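PDB 5GHG: aminotransferase class-III from Ochrobactrum anthropi, which probably catalyses the pyridoxal-phosphate-dependent transfer of amino groups between amines and keto compounds, as an omega-transaminase of aminotransferase class III. Local coordinates for residues P31-R36 with E43-K48; W130-A135 with N302-A307; A192-S195 with T201-A204; G355-K360 with Q435-V440. The protein carries 1 engineered substitution. All coordinates share one frame; numbering follows the deposited sequence.

Interaction 1: P31-R36 with E43-K48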
# COMPACT_ATOMS: atom_id res chain seq x y z
N PRO B 31 14.00 14.17 13.28
CA PRO B 31 12.56 14.08 13.51
C PRO B 31 12.21 14.43 14.96
O PRO B 31 13.08 14.49 15.84
CB PRO B 31 12.26 12.60 13.25
CG PRO B 31 13.49 11.92 13.78
CD PRO B 31 14.65 12.86 13.46
N LEU B 32 10.93 14.65 15.20
CA LEU B 32 10.35 14.55 16.53
C LEU B 32 9.88 13.11 16.72
O LEU B 32 9.04 12.63 15.96
CB LEU B 32 9.17 15.52 16.70
CG LEU B 32 8.50 15.43 18.08
CD1 LEU B 32 9.42 15.92 19.17
CD2 LEU B 32 7.20 16.21 18.11
N VAL B 33 10.42 12.42 17.74
CA VAL B 33 10.16 10.99 17.91
C VAL B 33 9.07 10.81 18.96
O VAL B 33 9.21 11.29 20.10
CB VAL B 33 11.44 10.23 18.29
CG1 VAL B 33 11.20 8.74 18.32
CG2 VAL B 33 12.58 10.57 17.29
N ILE B 34 7.99 10.12 18.60
CA ILE B 34 6.86 9.88 19.51
C ILE B 34 7.06 8.52 20.18
O ILE B 34 7.43 7.55 19.52
CB ILE B 34 5.52 9.94 18.77
CG1 ILE B 34 5.38 11.31 18.10
CG2 ILE B 34 4.38 9.66 19.72
CD1 ILE B 34 5.41 12.47 19.07
N GLU B 35 6.81 8.47 21.48
CA GLU B 35 7.08 7.29 22.29
C GLU B 35 5.83 6.50 22.66
O GLU B 35 5.84 5.27 22.61
CB GLU B 35 7.81 7.71 23.57
CG GLU B 35 7.95 6.62 24.64
CD GLU B 35 9.24 5.81 24.50
OE1 GLU B 35 9.46 4.87 25.30
OE2 GLU B 35 10.04 6.12 23.59
N ARG B 36 4.75 7.17 23.09
CA ARG B 36 3.61 6.44 23.62
C ARG B 36 2.36 7.27 23.55
O ARG B 36 2.43 8.49 23.37
CB ARG B 36 3.88 5.97 25.06
CG ARG B 36 4.17 7.06 26.04
CD ARG B 36 4.46 6.48 27.44
NE ARG B 36 3.85 5.17 27.60
CZ ARG B 36 4.53 4.03 27.69
NH1 ARG B 36 5.87 4.05 27.67
NH2 ARG B 36 3.88 2.88 27.79
N GLU B 43 2.94 11.30 23.73
CA GLU B 43 4.09 11.77 24.49
C GLU B 43 5.35 11.49 23.66
O GLU B 43 5.52 10.38 23.16
CB GLU B 43 4.12 11.07 25.83
CG GLU B 43 5.35 11.24 26.65
CD GLU B 43 5.28 10.41 27.94
OE1 GLU B 43 4.20 10.41 28.58
OE2 GLU B 43 6.28 9.74 28.27
N ASP B 44 6.19 12.50 23.49
CA ASP B 44 7.42 12.28 22.74
C ASP B 44 8.49 11.67 23.65
O ASP B 44 8.30 11.52 24.86
CB ASP B 44 7.91 13.59 22.11
CG ASP B 44 8.31 14.66 23.12
OD1 ASP B 44 8.70 14.32 24.26
OD2 ASP B 44 8.25 15.86 22.77
N VAL B 45 9.62 11.30 23.04
CA VAL B 45 10.65 10.58 23.80
C VAL B 45 11.28 11.45 24.88
O VAL B 45 11.95 10.93 25.78
CB VAL B 45 11.76 10.03 22.89
CG1 VAL B 45 11.21 8.99 21.93
CG2 VAL B 45 12.46 11.17 22.17
N SER B 46 11.10 12.76 24.82
CA SER B 46 11.57 13.63 25.89
C SER B 46 10.57 13.77 27.02
O SER B 46 10.86 14.42 28.01
CB SER B 46 11.93 15.02 25.33
OG SER B 46 10.78 15.86 25.32
N GLY B 47 9.39 13.17 26.89
CA GLY B 47 8.39 13.20 27.94
C GLY B 47 7.32 14.25 27.77
O GLY B 47 6.37 14.28 28.56
N LYS B 48 7.44 15.14 26.79
CA LYS B 48 6.42 16.16 26.59
C LYS B 48 5.13 15.53 26.06
O LYS B 48 5.18 14.67 25.17
CB LYS B 48 6.91 17.23 25.63
CG LYS B 48 8.00 18.13 26.19
CD LYS B 48 8.44 19.15 25.12
CE LYS B 48 7.25 19.63 24.26
NZ LYS B 48 6.24 20.45 24.99

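Interaction 2: W130-A135 with N302-A307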
# COMPACT_ATOMS: atom_id res chain seq x y z
N TRP B 130 -12.24 0.27 -15.22
CA TRP B 130 -11.78 0.02 -16.59
C TRP B 130 -12.14 -1.39 -17.05
O TRP B 130 -12.60 -1.60 -18.18
CB TRP B 130 -10.27 0.23 -16.70
CG TRP B 130 -9.83 1.61 -16.53
CD1 TRP B 130 -10.61 2.73 -16.51
CD2 TRP B 130 -8.48 2.06 -16.36
NE1 TRP B 130 -9.83 3.84 -16.33
CE2 TRP B 130 -8.52 3.46 -16.24
CE3 TRP B 130 -7.24 1.41 -16.30
CZ2 TRP B 130 -7.36 4.23 -16.05
CZ3 TRP B 130 -6.09 2.17 -16.12
CH2 TRP B 130 -6.16 3.57 -15.99
N TYR B 131 -11.91 -2.37 -16.19
CA TYR B 131 -12.30 -3.74 -16.48
C TYR B 131 -13.79 -3.83 -16.77
O TYR B 131 -14.21 -4.46 -17.74
CB TYR B 131 -11.93 -4.63 -15.27
CG TYR B 131 -12.25 -6.07 -15.45
CD1 TYR B 131 -11.33 -6.95 -16.00
CD2 TYR B 131 -13.50 -6.57 -15.08
CE1 TYR B 131 -11.63 -8.29 -16.15
CE2 TYR B 131 -13.81 -7.89 -15.24
CZ TYR B 131 -12.88 -8.76 -15.78
OH TYR B 131 -13.20 -10.08 -15.94
N ARG B 132 -14.60 -3.15 -15.96
CA ARG B 132 -16.04 -3.19 -16.09
C ARG B 132 -16.51 -2.56 -17.41
O ARG B 132 -17.39 -3.09 -18.08
CB ARG B 132 -16.67 -2.46 -14.90
CG ARG B 132 -18.17 -2.38 -14.90
CD ARG B 132 -18.70 -1.62 -13.69
NE ARG B 132 -20.15 -1.48 -13.72
CZ ARG B 132 -20.81 -0.53 -14.36
NH1 ARG B 132 -20.16 0.40 -15.05
NH2 ARG B 132 -22.13 -0.49 -14.32
N SER B 133 -15.93 -1.42 -17.79
CA SER B 133 -16.31 -0.79 -19.06
C SER B 133 -15.93 -1.70 -20.24
O SER B 133 -16.66 -1.76 -21.23
CB SER B 133 -15.65 0.57 -19.20
OG SER B 133 -16.29 1.51 -18.36
N ASN B 134 -14.80 -2.39 -20.14
CA ASN B 134 -14.45 -3.37 -21.18
C ASN B 134 -15.45 -4.53 -21.22
O ASN B 134 -15.86 -4.95 -22.29
CB ASN B 134 -13.04 -3.89 -20.96
CG ASN B 134 -11.99 -2.88 -21.34
OD1 ASN B 134 -12.20 -2.06 -22.25
ND2 ASN B 134 -10.85 -2.92 -20.66
N ALA B 135 -15.84 -5.04 -20.06
CA ALA B 135 -16.84 -6.11 -20.02
C ALA B 135 -18.18 -5.64 -20.61
O ALA B 135 -18.91 -6.45 -21.21
CB ALA B 135 -17.06 -6.58 -18.59
N ASN B 302 -22.05 -1.20 -5.33
CA ASN B 302 -23.46 -1.56 -5.34
C ASN B 302 -23.73 -2.57 -6.46
O ASN B 302 -22.82 -3.02 -7.17
CB ASN B 302 -24.34 -0.32 -5.43
CG ASN B 302 -24.19 0.43 -6.73
OD1 ASN B 302 -23.54 -0.02 -7.66
ND2 ASN B 302 -24.83 1.58 -6.81
N GLU B 303 -25.00 -2.97 -6.60
CA GLU B 303 -25.33 -3.99 -7.58
C GLU B 303 -25.16 -3.47 -9.01
O GLU B 303 -24.72 -4.21 -9.90
CB GLU B 303 -26.77 -4.49 -7.35
CG GLU B 303 -27.16 -5.67 -8.24
CD GLU B 303 -26.33 -6.92 -7.96
OE1 GLU B 303 -26.16 -7.72 -8.90
OE2 GLU B 303 -25.82 -7.10 -6.82
N ARG B 304 -25.48 -2.20 -9.24
CA ARG B 304 -25.25 -1.58 -10.54
C ARG B 304 -23.81 -1.79 -11.00
O ARG B 304 -23.57 -2.17 -12.15
CB ARG B 304 -25.59 -0.09 -10.46
CG ARG B 304 -25.28 0.72 -11.71
CD ARG B 304 -25.36 2.19 -11.39
NE ARG B 304 -25.19 3.04 -12.57
CZ ARG B 304 -25.12 4.37 -12.52
NH1 ARG B 304 -25.18 5.00 -11.36
NH2 ARG B 304 -24.97 5.06 -13.65
N VAL B 305 -22.85 -1.55 -10.10
CA VAL B 305 -21.45 -1.76 -10.45
C VAL B 305 -21.14 -3.23 -10.57
O VAL B 305 -20.45 -3.66 -11.50
CB VAL B 305 -20.53 -1.07 -9.42
CG1 VAL B 305 -19.07 -1.40 -9.68
CG2 VAL B 305 -20.76 0.44 -9.42
N TYR B 306 -21.62 -4.04 -9.62
CA TYR B 306 -21.21 -5.44 -9.54
C TYR B 306 -21.84 -6.31 -10.64
O TYR B 306 -21.21 -7.26 -11.08
CB TYR B 306 -21.58 -6.01 -8.17
CG TYR B 306 -21.18 -7.46 -7.97
CD1 TYR B 306 -19.86 -7.84 -7.88
CD2 TYR B 306 -22.16 -8.46 -7.86
CE1 TYR B 306 -19.49 -9.17 -7.69
CE2 TYR B 306 -21.82 -9.78 -7.68
CZ TYR B 306 -20.49 -10.14 -7.60
OH TYR B 306 -20.15 -11.46 -7.42
N ALA B 307 -23.05 -5.98 -11.08
CA ALA B 307 -23.80 -6.87 -11.99
C ALA B 307 -23.01 -7.29 -13.23
O ALA B 307 -22.90 -8.49 -13.49
CB ALA B 307 -25.12 -6.20 -12.39

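Interaction 3: A192-S195 with T201-A204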
# COMPACT_ATOMS: atom_id res chain seq x y z
N ALA B 192 -16.36 37.86 -7.25
CA ALA B 192 -16.98 39.04 -6.65
C ALA B 192 -18.48 39.03 -6.93
O ALA B 192 -18.91 38.85 -8.07
CB ALA B 192 -16.34 40.32 -7.18
N GLY B 193 -19.27 39.18 -5.86
CA GLY B 193 -20.72 39.24 -5.99
C GLY B 193 -21.41 37.90 -6.21
O GLY B 193 -22.62 37.88 -6.42
N GLU B 194 -20.68 36.79 -6.16
CA GLU B 194 -21.27 35.47 -6.31
C GLU B 194 -21.67 34.95 -4.93
O GLU B 194 -20.88 35.04 -3.98
CB GLU B 194 -20.24 34.54 -6.98
CG GLU B 194 -20.68 33.14 -7.27
CD GLU B 194 -19.66 32.40 -8.14
OE1 GLU B 194 -20.06 31.80 -9.17
OE2 GLU B 194 -18.46 32.44 -7.81
N SER B 195 -22.88 34.42 -4.80
CA SER B 195 -23.32 33.82 -3.56
C SER B 195 -22.84 32.36 -3.49
O SER B 195 -22.40 31.77 -4.48
CB SER B 195 -24.85 33.85 -3.44
OG SER B 195 -25.46 32.97 -4.40
N THR B 201 -23.88 26.31 -8.29
CA THR B 201 -24.41 26.22 -9.64
C THR B 201 -23.30 26.33 -10.67
O THR B 201 -23.25 25.54 -11.64
CB THR B 201 -25.48 27.30 -9.86
OG1 THR B 201 -26.63 26.98 -9.08
CG2 THR B 201 -25.87 27.41 -11.34
N ARG B 202 -22.38 27.28 -10.49
CA ARG B 202 -21.30 27.43 -11.45
C ARG B 202 -20.40 26.17 -11.48
O ARG B 202 -19.94 25.77 -12.55
CB ARG B 202 -20.45 28.67 -11.16
CG ARG B 202 -19.21 28.75 -12.03
CD ARG B 202 -18.56 30.13 -12.06
NE ARG B 202 -18.01 30.53 -10.76
CZ ARG B 202 -16.78 30.27 -10.35
NH1 ARG B 202 -16.35 30.71 -9.17
NH2 ARG B 202 -15.96 29.57 -11.12
N LEU B 203 -20.14 25.57 -10.32
CA LEU B 203 -19.30 24.37 -10.30
C LEU B 203 -19.97 23.21 -11.04
O LEU B 203 -19.30 22.47 -11.77
CB LEU B 203 -18.99 23.95 -8.86
CG LEU B 203 -18.03 24.84 -8.07
CD1 LEU B 203 -18.21 24.62 -6.58
CD2 LEU B 203 -16.61 24.58 -8.47
N ALA B 204 -21.27 23.03 -10.85
CA ALA B 204 -21.97 21.97 -11.58
C ALA B 204 -21.99 22.25 -13.09
O ALA B 204 -21.89 21.31 -13.89
CB ALA B 204 -23.40 21.80 -11.05

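Interaction 4: G355-K360 with Q435-V440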
# COMPACT_ATOMS: atom_id res chain seq x y z
N GLY B 355 -18.52 17.71 18.35
CA GLY B 355 -18.33 18.48 17.12
C GLY B 355 -19.12 19.78 17.12
O GLY B 355 -18.60 20.84 16.80
N THR B 356 -20.40 19.71 17.47
CA THR B 356 -21.20 20.92 17.60
C THR B 356 -20.49 21.95 18.49
O THR B 356 -20.37 23.12 18.13
CB THR B 356 -22.58 20.58 18.17
OG1 THR B 356 -23.26 19.75 17.24
CG2 THR B 356 -23.38 21.86 18.40
N TYR B 357 -19.99 21.50 19.62
CA TYR B 357 -19.32 22.41 20.53
C TYR B 357 -18.02 22.95 19.93
O TYR B 357 -17.76 24.16 20.00
CB TYR B 357 -19.08 21.71 21.88
CG TYR B 357 -18.37 22.57 22.89
CD1 TYR B 357 -18.96 23.75 23.37
CD2 TYR B 357 -17.11 22.23 23.36
CE1 TYR B 357 -18.32 24.55 24.29
CE2 TYR B 357 -16.45 23.02 24.29
CZ TYR B 357 -17.07 24.18 24.76
OH TYR B 357 -16.42 24.98 25.68
N MET B 358 -17.21 22.08 19.32
CA MET B 358 -15.97 22.54 18.70
C MET B 358 -16.23 23.53 17.57
O MET B 358 -15.54 24.55 17.45
CB MET B 358 -15.16 21.36 18.17
CG MET B 358 -13.81 21.72 17.52
SD MET B 358 -12.92 20.31 16.78
CE MET B 358 -13.82 20.12 15.24
N GLN B 359 -17.21 23.24 16.71
CA GLN B 359 -17.52 24.17 15.62
C GLN B 359 -17.91 25.54 16.17
O GLN B 359 -17.51 26.57 15.63
CB GLN B 359 -18.64 23.63 14.74
CG GLN B 359 -18.35 22.32 14.03
CD GLN B 359 -17.17 22.37 13.09
OE1 GLN B 359 -16.85 23.42 12.53
NE2 GLN B 359 -16.53 21.22 12.88
N LYS B 360 -18.70 25.56 17.25
CA LYS B 360 -19.12 26.83 17.84
C LYS B 360 -17.94 27.56 18.46
O LYS B 360 -17.74 28.76 18.22
CB LYS B 360 -20.21 26.57 18.88
CG LYS B 360 -20.67 27.81 19.66
CD LYS B 360 -21.55 27.39 20.85
CE LYS B 360 -22.11 28.61 21.59
NZ LYS B 360 -23.12 29.36 20.77
N GLN B 435 -11.81 18.84 26.96
CA GLN B 435 -10.62 18.74 26.12
C GLN B 435 -10.77 19.59 24.86
O GLN B 435 -9.79 20.18 24.39
CB GLN B 435 -10.35 17.28 25.80
CG GLN B 435 -9.89 16.47 27.00
CD GLN B 435 -9.94 14.96 26.78
OE1 GLN B 435 -10.81 14.44 26.09
NE2 GLN B 435 -8.98 14.25 27.38
N VAL B 436 -11.97 19.63 24.29
CA VAL B 436 -12.22 20.53 23.17
C VAL B 436 -11.96 21.97 23.60
O VAL B 436 -11.36 22.76 22.85
CB VAL B 436 -13.66 20.37 22.66
CG1 VAL B 436 -14.02 21.53 21.73
CG2 VAL B 436 -13.83 19.03 21.95
N ASP B 437 -12.42 22.33 24.80
CA ASP B 437 -12.21 23.67 25.32
C ASP B 437 -10.73 23.99 25.47
O ASP B 437 -10.27 25.07 25.09
CB ASP B 437 -12.93 23.81 26.67
CG ASP B 437 -12.71 25.17 27.30
OD1 ASP B 437 -12.91 26.18 26.60
OD2 ASP B 437 -12.32 25.21 28.48
N THR B 438 -9.96 23.05 26.03
CA THR B 438 -8.52 23.24 26.16
C THR B 438 -7.86 23.44 24.79
O THR B 438 -7.01 24.31 24.63
CB THR B 438 -7.92 22.02 26.87
OG1 THR B 438 -8.50 21.93 28.17
CG2 THR B 438 -6.41 22.15 27.01
N MET B 439 -8.25 22.64 23.80
CA MET B 439 -7.64 22.72 22.47
C MET B 439 -7.91 24.08 21.82
O MET B 439 -6.99 24.71 21.28
CB MET B 439 -8.19 21.57 21.61
CG MET B 439 -7.69 21.49 20.18
SD MET B 439 -8.63 20.16 19.34
CE MET B 439 -8.75 19.02 20.68
N VAL B 440 -9.15 24.55 21.87
CA VAL B 440 -9.48 25.81 21.22
C VAL B 440 -8.88 27.00 21.97
O VAL B 440 -8.46 27.98 21.35
CB VAL B 440 -11.00 25.96 21.04
CG1 VAL B 440 -11.33 27.34 20.50
CG2 VAL B 440 -11.54 24.87 20.09

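Interaction 1: P31-R36 with E43-K48
Val33 and Asp44 meet in the tight part of this antiparallel hairpin, where the carbonyl O of Val33 lies 3.3 Å from CB of Asp44. The same oxygen accepts from the backbone N of Val45 at 3.0 Å. Ile34 and Asp44 form a non-hydrogen-bonded pair, and then the register slips: Glu35 and Arg36 both face Glu43, a classic beta bulge. Glu43 O takes Glu35 N at 2.9 Å and Arg36 N by a weak bond. Branched residues suit the strand: CG1 of Val33 packs 3.6 Å from CG1 of Val45, while CD1 of Leu32 rests near the Asp44 carboxylate.

The outer side is looser. Arg36 and Glu43 lie side by side, but Arg36 NE stays 5.2 Å from Glu43 OE2, so the carboxylate rests beside CG and CD of Arg36 and its charge does not meet the guanidinium. At the type I turn from Asp44 to Gly47, whose Ser46 and Gly47 are exposed, CG of Asp44 stands between its own N and carbonyl carbon (chi1 65°). This turns OD1 back over the turn, where Ser46 OG and Lys48 N reach it from opposite faces of the carboxylate. At Gly47 a CB would jam against the carbonyl O of Ser46.

Helix 8-15 packs on Val33 and Val45, and Leu32, Val33 and Ile34 pair in parallel with a strand of the second subunit, so the sheet crosses the interface.

Interaction 2: W130-A135 with N302-A307
A pair of side-chain-to-backbone hydrogen bonds joins Arg132, on the long helix 118-135, to the carbonyls of Arg304 and Val305 on the short helix 303-306. In this fold type I aminotransferase, both helices are next in sequence to strands of one sheet: the first follows strand 111-115, the second strand 297-301. Asn302 is the N-cap of the short helix, its OD1 accepting from Val305 N at 3.0 Å. Asparagine suits the place because its short side chain can fold back on the first turn (chi1 66°), and its ND2 bonds Asp281.

Arginine suits the other side, since a long, flat group with several N-H donors can span the 7.9 Å between CA of Arg132 and CA of Val305 and serve two carbonyls. With CG anti to the backbone N (chi1 179°) and the chain extended to NE, Arg132 reaches straight across, its CD 4.0 Å from CG1 of Val305. Leu254 of strand 254-258 packs against Arg132, Arg304 and Val305.

The two bonds differ: Arg132 NE meets a lone pair of Val305 O in the carbonyl plane at 3.1 Å, whereas Arg132 NH2 sits above the carbonyl plane of Arg304 O, also at 3.1 Å.

Interaction 3: A192-S195 with T201-A204
Glu194 OE2 is held by two donors: NH1 of Arg202, at 3.0 Å, and the backbone N of Gln191. Its partner oxygen, Glu194 OE1, takes NE of Arg202 at 2.9 Å. The arginine therefore grips the carboxylate side-on, with NE and one terminal nitrogen, one to each oxygen. Both oxygens use their syn lone pairs, both bonds are nearly straight, and the carboxylate and guanidinium planes lie only 13° apart. Two flat, oppositely charged groups joined edge to edge in this way fix each other's rotation.

The torsions explain the meeting. Glu194 reaches out as an extended chain, with CG anti to its backbone N (chi1 -177°), whereas Arg202 bends at chi3 (66°), bringing NE and NH1 round to face the loop. The two side chains cross at about a right angle, and OE1 of Glu194 also lies 3.7 Å from CB of Arg202.

Arg202 carries a second charge partner, for its NH2 forms a salt bridge with Glu206, one turn further along the same helix. Replacing Arg202 by a leucine would probably leave the carboxylates of Glu194 and Glu206 without their shared positive mate, and Glu194 freer to turn about its chi3.

Between the partners, Ser195 starts the helix, its OG accepting from Gln198 N; a serine is short enough to fold back on that first turn. A surface salt bridge thus straps the loop before the helix to its second turn, beside a classic serine N-cap at the head of helix 196-214.

Interaction 4: G355-K360 with Q435-V440
Tyr357 reaches across to Val436 and Asp437 between helical segments 355-360 and 435-440, whose axes approach to 9.9 Å and run almost side by side, at 21°. Its CB points toward the other helix, and with CG anti to the backbone N (chi1 179°) the ring is carried across. There CD2 lies 3.6 Å from CG1 of Val436, and CE2 is 3.8 Å from the same methyl. Beyond it, the ring edge approaches the backbone N of Asp437. At the tip, OH lies 3.8 Å from CB of Asp437, but its polar bond is to Arg361 NH1, which also makes a salt bridge to OD1 of Asp437. Tyrosine suits this partly exposed place because its ring packs on valine while its hydroxyl meets the charged cluster.

Deeper in, CB of Met358 lies 3.7 Å from the same CG1, so one methyl of the compact, branched Val436 meets both residues. Trading Tyr357 for an alanine would probably open a gap beside Val436 and leave Arg361 with one partner fewer.

This is plain near-parallel helix packing on a sheet: Met358 packs on Ala381 of strand 380-385 and Met439 on Ile51 of strand 49-52, beneath helices 347-363 and 433-455.

Overall arrangement
From the N terminus, interaction 1 comes first and closes a short hairpin loop at the edge, within this chain, of the sheet that also holds strands 371-377 and 380-385. Interaction 2 closes a far longer loop, tying helix 118-135 to the chain just after strand 297-301 of the other large sheet. Interaction 3 falls wholly within that span, a local strap whose nearest atoms are about 17 Å from interaction 2. Interaction 4 follows in series, pairing two late helices against the sheet of interaction 1; the centres of interactions 1 and 4 are 25 Å apart. None of the loops cross. Interactions 1 and 2 lie on opposite sides of the chain's centre, yet both touch the second subunit.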